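Local coordinates for putative succinylglutamate desuccinylase / aspartoacylase (Shewanella amazonensis, PDB 3FMC), which is a putative zinc-dependent hydrolase of the succinylglutamate desuccinylase/aspartoacylase family, probably acting on ester bonds, at residues C183-I196 with G233-S245. Numbering follows the deposited sequence.
Sequences CPEYERSAAQYFSI and GVRVSALTLELGS
The phenol of Y186 donates from OH to V236 O across 2.5 Å, with a C=O...donor angle of 144° and the donor tilted from the carbonyl plane. With CG of Y186 held between the backbone N and the carbonyl carbon, its ring turns one face to V234, and V234 CG1 lies 3.6 Å from the Y186 ring centroid, 19° off the normal, a CH-pi contact. S237 OG donates to E187 OE1 at 2.6 Å, on the syn side and 27° out of the carboxylate plane, while OE2 is taken by Y264 OH. One water donates a hydrogen bond to E187 OE1 (2.9 Å), accepts from A238 N at 3.3 Å and bonds weakly to Y186 OH, so the backbone N-H of A238 finds its acceptor in a bound water. A phenylalanine in place of this tyrosine would probably leave V236 O without this donor and the water without its weak acceptor. Further along, L239 CD2 meets C183 SG at 3.6 Å and A190 CB, and the F194 ring meets L239 CD1 and L241 CD2 obliquely. I196 CD1 reaches L241 CG at 3.9 Å. The contact joins the end of strand 176-184 and the turn after it to the antiparallel neighbour 237-243, in the core of a catalytic domain consistent with the zinc-exopeptidase clan.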
loop_
_atom_site.group_PDB
_atom_site.type_symbol
_atom_site.label_atom_id
_atom_site.label_comp_id
_atom_site.label_asym_id
_atom_site.label_seq_id
_atom_site.Cartn_x
_atom_site.Cartn_y
_atom_site.Cartn_z
ATOM N N CYS C 183 15.521 27.458 -7.681
ATOM C CA CYS C 183 16.359 28.587 -7.295
ATOM C C CYS C 183 15.451 29.782 -7.066
ATOM O O CYS C 183 14.639 30.106 -7.942
ATOM C CB CYS C 183 17.341 28.890 -8.413
ATOM S SG CYS C 183 18.563 30.174 -7.955
ATOM N N PRO C 184 15.566 30.446 -5.906
ATOM C CA PRO C 184 14.757 31.628 -5.625
ATOM C C PRO C 184 15.165 32.766 -6.536
ATOM O O PRO C 184 16.344 32.883 -6.889
ATOM C CB PRO C 184 15.106 32.000 -4.196
ATOM C CG PRO C 184 16.028 30.909 -3.702
ATOM C CD PRO C 184 16.464 30.075 -4.799
ATOM N N GLU C 185 14.190 33.583 -6.901
ATOM C CA GLU C 185 14.436 34.703 -7.813
ATOM C C GLU C 185 15.539 35.627 -7.331
ATOM O O GLU C 185 16.256 36.164 -8.153
ATOM C CB GLU C 185 13.145 35.491 -8.052
ATOM C CG GLU C 185 12.094 34.742 -8.813
ATOM C CD GLU C 185 10.850 35.558 -9.007
ATOM O OE1 GLU C 185 10.981 36.791 -9.221
ATOM O OE2 GLU C 185 9.746 34.990 -8.936
ATOM N N TYR C 186 15.702 35.799 -6.014
ATOM C CA TYR C 186 16.735 36.694 -5.470
ATOM C C TYR C 186 18.201 36.188 -5.682
ATOM O O TYR C 186 19.149 36.965 -5.486
ATOM C CB TYR C 186 16.503 37.017 -3.981
ATOM C CG TYR C 186 16.765 35.857 -3.053
ATOM C CD1 TYR C 186 18.050 35.582 -2.593
ATOM C CD2 TYR C 186 15.724 35.012 -2.641
ATOM C CE1 TYR C 186 18.304 34.495 -1.777
ATOM C CE2 TYR C 186 15.964 33.950 -1.777
ATOM C CZ TYR C 186 17.255 33.686 -1.358
ATOM O OH TYR C 186 17.532 32.627 -0.517
ATOM N N GLU C 187 18.412 34.922 -6.048
ATOM C CA GLU C 187 19.741 34.447 -6.335
ATOM C C GLU C 187 19.801 33.663 -7.621
ATOM O O GLU C 187 20.337 32.561 -7.670
ATOM C CB GLU C 187 20.353 33.632 -5.180
ATOM C CG GLU C 187 21.885 33.520 -5.306
ATOM C CD GLU C 187 22.512 32.609 -4.250
ATOM O OE1 GLU C 187 21.809 32.326 -3.271
ATOM O OE2 GLU C 187 23.686 32.177 -4.403
ATOM N N ARG C 188 19.267 34.269 -8.678
ATOM C CA ARG C 188 19.314 33.703 -10.021
ATOM C C ARG C 188 20.736 33.312 -10.454
ATOM O O ARG C 188 20.938 32.315 -11.153
ATOM C CB ARG C 188 18.703 34.710 -10.987
ATOM C CG ARG C 188 18.889 34.315 -12.423
ATOM C CD ARG C 188 18.084 35.182 -13.322
ATOM N NE ARG C 188 18.584 35.044 -14.672
ATOM C CZ ARG C 188 17.947 35.482 -15.750
ATOM N NH1 ARG C 188 16.763 36.080 -15.612
ATOM N NH2 ARG C 188 18.507 35.310 -16.956
ATOM N N SER C 189 21.741 34.034 -9.962
ATOM C CA SER C 189 23.109 33.714 -10.297
ATOM C C SER C 189 23.566 32.334 -9.873
ATOM O O SER C 189 24.500 31.777 -10.478
ATOM C CB SER C 189 24.055 34.757 -9.689
ATOM O OG SER C 189 23.953 34.760 -8.271
ATOM N N ALA C 190 22.931 31.747 -8.849
ATOM C CA ALA C 190 23.394 30.456 -8.349
ATOM C C ALA C 190 23.393 29.379 -9.425
ATOM O O ALA C 190 24.232 28.480 -9.417
ATOM C CB ALA C 190 22.559 30.000 -7.103
ATOM N N ALA C 191 22.412 29.436 -10.329
ATOM C CA ALA C 191 22.285 28.440 -11.380
ATOM C C ALA C 191 23.509 28.363 -12.279
ATOM O O ALA C 191 23.807 27.317 -12.801
ATOM C CB ALA C 191 20.991 28.696 -12.214
ATOM N N GLN C 192 24.236 29.469 -12.406
ATOM C CA GLN C 192 25.444 29.524 -13.237
ATOM C C GLN C 192 26.588 28.660 -12.708
ATOM O O GLN C 192 27.484 28.345 -13.475
ATOM C CB GLN C 192 25.940 30.974 -13.397
ATOM C CG GLN C 192 24.960 31.923 -14.059
ATOM C CD GLN C 192 24.641 31.545 -15.499
ATOM O OE1 GLN C 192 25.524 31.209 -16.281
ATOM N NE2 GLN C 192 23.365 31.614 -15.855
ATOM N N TYR C 193 26.530 28.231 -11.440
ATOM C CA TYR C 193 27.635 27.471 -10.804
ATOM C C TYR C 193 27.428 25.984 -10.754
ATOM O O TYR C 193 28.392 25.201 -10.850
ATOM C CB TYR C 193 27.937 28.074 -9.422
ATOM C CG TYR C 193 28.284 29.525 -9.549
ATOM C CD1 TYR C 193 29.559 29.937 -9.972
ATOM C CD2 TYR C 193 27.342 30.494 -9.336
ATOM C CE1 TYR C 193 29.855 31.275 -10.156
ATOM C CE2 TYR C 193 27.634 31.831 -9.502
ATOM C CZ TYR C 193 28.893 32.218 -9.909
ATOM O OH TYR C 193 29.124 33.579 -10.057
ATOM N N PHE C 194 26.171 25.552 -10.608
ATOM C CA PHE C 194 25.870 24.131 -10.614
ATOM C C PHE C 194 25.925 23.576 -12.060
ATOM O O PHE C 194 25.987 24.355 -13.012
ATOM C CB PHE C 194 24.492 23.864 -9.974
ATOM C CG PHE C 194 24.405 24.283 -8.524
ATOM C CD1 PHE C 194 24.793 23.418 -7.510
ATOM C CD2 PHE C 194 23.941 25.530 -8.175
ATOM C CE1 PHE C 194 24.723 23.815 -6.180
ATOM C CE2 PHE C 194 23.849 25.917 -6.839
ATOM C CZ PHE C 194 24.229 25.052 -5.855
ATOM N N SER C 195 25.953 22.253 -12.173
ATOM C CA SER C 195 25.973 21.514 -13.444
ATOM C C SER C 195 24.549 20.983 -13.759
ATOM O O SER C 195 24.324 19.774 -13.955
ATOM C CB SER C 195 26.965 20.364 -13.333
ATOM O OG SER C 195 28.259 20.893 -13.053
ATOM N N ILE C 196 23.620 21.935 -13.814
ATOM C CA ILE C 196 22.205 21.632 -13.996
ATOM C C ILE C 196 21.639 22.453 -15.163
ATOM O O ILE C 196 21.563 23.690 -15.093
ATOM C CB ILE C 196 21.449 21.885 -12.679
ATOM C CG1 ILE C 196 22.051 20.984 -11.565
ATOM C CG2 ILE C 196 19.944 21.558 -12.881
ATOM C CD1 ILE C 196 21.511 21.159 -10.145
ATOM N N GLY C 233 19.858 42.589 2.583
ATOM C CA GLY C 233 20.108 41.506 1.661
ATOM C C GLY C 233 19.381 40.268 2.220
ATOM O O GLY C 233 19.004 40.256 3.374
ATOM N N VAL C 234 19.189 39.233 1.386
ATOM C CA VAL C 234 18.593 37.956 1.809
ATOM C C VAL C 234 19.799 37.188 2.315
ATOM O O VAL C 234 20.636 36.796 1.520
ATOM C CB VAL C 234 17.863 37.277 0.665
ATOM C CG1 VAL C 234 17.062 36.023 1.190
ATOM C CG2 VAL C 234 16.910 38.294 0.014
ATOM N N ARG C 235 19.882 36.984 3.628
ATOM C CA ARG C 235 21.087 36.435 4.238
ATOM C C ARG C 235 21.175 34.914 4.280
ATOM O O ARG C 235 22.013 34.368 4.996
ATOM C CB ARG C 235 21.284 37.035 5.634
ATOM C CG ARG C 235 21.420 38.557 5.630
ATOM C CD ARG C 235 22.821 39.035 5.273
ATOM N NE ARG C 235 22.890 40.496 5.376
ATOM C CZ ARG C 235 23.985 41.211 5.643
ATOM N NH1 ARG C 235 25.149 40.620 5.898
ATOM N NH2 ARG C 235 23.901 42.537 5.697
ATOM N N VAL C 236 20.328 34.236 3.512
ATOM C CA VAL C 236 20.422 32.779 3.375
ATOM C C VAL C 236 20.132 32.370 1.944
ATOM O O VAL C 236 19.243 32.927 1.317
ATOM C CB VAL C 236 19.469 32.029 4.359
ATOM C CG1 VAL C 236 18.971 30.656 3.778
ATOM C CG2 VAL C 236 20.151 31.884 5.765
ATOM N N SER C 237 20.888 31.388 1.456
ATOM C CA SER C 237 20.707 30.815 0.141
ATOM C C SER C 237 20.055 29.446 0.420
ATOM O O SER C 237 20.488 28.752 1.302
ATOM C CB SER C 237 22.039 30.657 -0.574
ATOM O OG SER C 237 22.574 31.946 -0.832
ATOM N N ALA C 238 19.029 29.081 -0.339
ATOM C CA ALA C 238 18.342 27.783 -0.171
ATOM C C ALA C 238 17.891 27.345 -1.545
ATOM O O ALA C 238 17.045 28.001 -2.197
ATOM C CB ALA C 238 17.177 27.872 0.795
ATOM N N LEU C 239 18.503 26.257 -1.983
ATOM C CA LEU C 239 18.308 25.708 -3.331
ATOM C C LEU C 239 17.926 24.236 -3.222
ATOM O O LEU C 239 18.391 23.535 -2.312
ATOM C CB LEU C 239 19.641 25.820 -4.069
ATOM C CG LEU C 239 20.140 27.279 -4.120
ATOM C CD1 LEU C 239 21.592 27.326 -3.864
ATOM C CD2 LEU C 239 19.749 27.897 -5.438
ATOM N N THR C 240 17.120 23.753 -4.179
ATOM C CA THR C 240 16.714 22.350 -4.199
ATOM C C THR C 240 17.187 21.763 -5.504
ATOM O O THR C 240 16.809 22.224 -6.558
ATOM C CB THR C 240 15.176 22.225 -4.018
ATOM O OG1 THR C 240 14.792 22.900 -2.808
ATOM C CG2 THR C 240 14.718 20.783 -3.993
ATOM N N LEU C 241 18.029 20.756 -5.408
ATOM C CA LEU C 241 18.584 20.093 -6.551
ATOM C C LEU C 241 17.833 18.789 -6.785
ATOM O O LEU C 241 17.746 17.974 -5.892
ATOM C CB LEU C 241 20.082 19.835 -6.319
ATOM C CG LEU C 241 21.080 21.051 -6.280
ATOM C CD1 LEU C 241 20.882 22.057 -5.210
ATOM C CD2 LEU C 241 22.544 20.459 -6.307
ATOM N N GLU C 242 17.267 18.630 -7.994
ATOM C CA GLU C 242 16.482 17.452 -8.397
ATOM C C GLU C 242 17.387 16.708 -9.354
ATOM O O GLU C 242 17.430 16.989 -10.569
ATOM C CB GLU C 242 15.178 17.888 -9.087
ATOM C CG GLU C 242 14.269 18.845 -8.307
ATOM C CD GLU C 242 13.363 18.141 -7.275
ATOM O OE1 GLU C 242 12.980 16.987 -7.503
ATOM O OE2 GLU C 242 13.040 18.784 -6.262
ATOM N N LEU C 243 18.136 15.770 -8.802
ATOM C CA LEU C 243 19.217 15.074 -9.509
ATOM C C LEU C 243 18.890 13.788 -10.247
ATOM O O LEU C 243 19.395 12.721 -9.941
ATOM C CB LEU C 243 20.368 14.884 -8.510
ATOM C CG LEU C 243 20.907 16.246 -7.964
ATOM C CD1 LEU C 243 21.991 16.061 -6.947
ATOM C CD2 LEU C 243 21.425 17.178 -9.127
ATOM N N GLY C 244 18.085 13.904 -11.283
ATOM C CA GLY C 244 17.768 12.740 -12.108
ATOM C C GLY C 244 16.603 11.949 -11.564
ATOM O O GLY C 244 15.704 12.502 -10.922
ATOM N N SER C 245 16.658 10.649 -11.818
ATOM C CA SER C 245 15.547 9.775 -11.555
ATOM C C SER C 245 15.644 9.154 -10.164
ATOM O O SER C 245 16.721 9.018 -9.582
ATOM C CB SER C 245 15.479 8.744 -12.677
ATOM O OG SER C 245 15.171 9.363 -13.910
HETATM O O HOH W 1 19.153 31.203 -2.803
#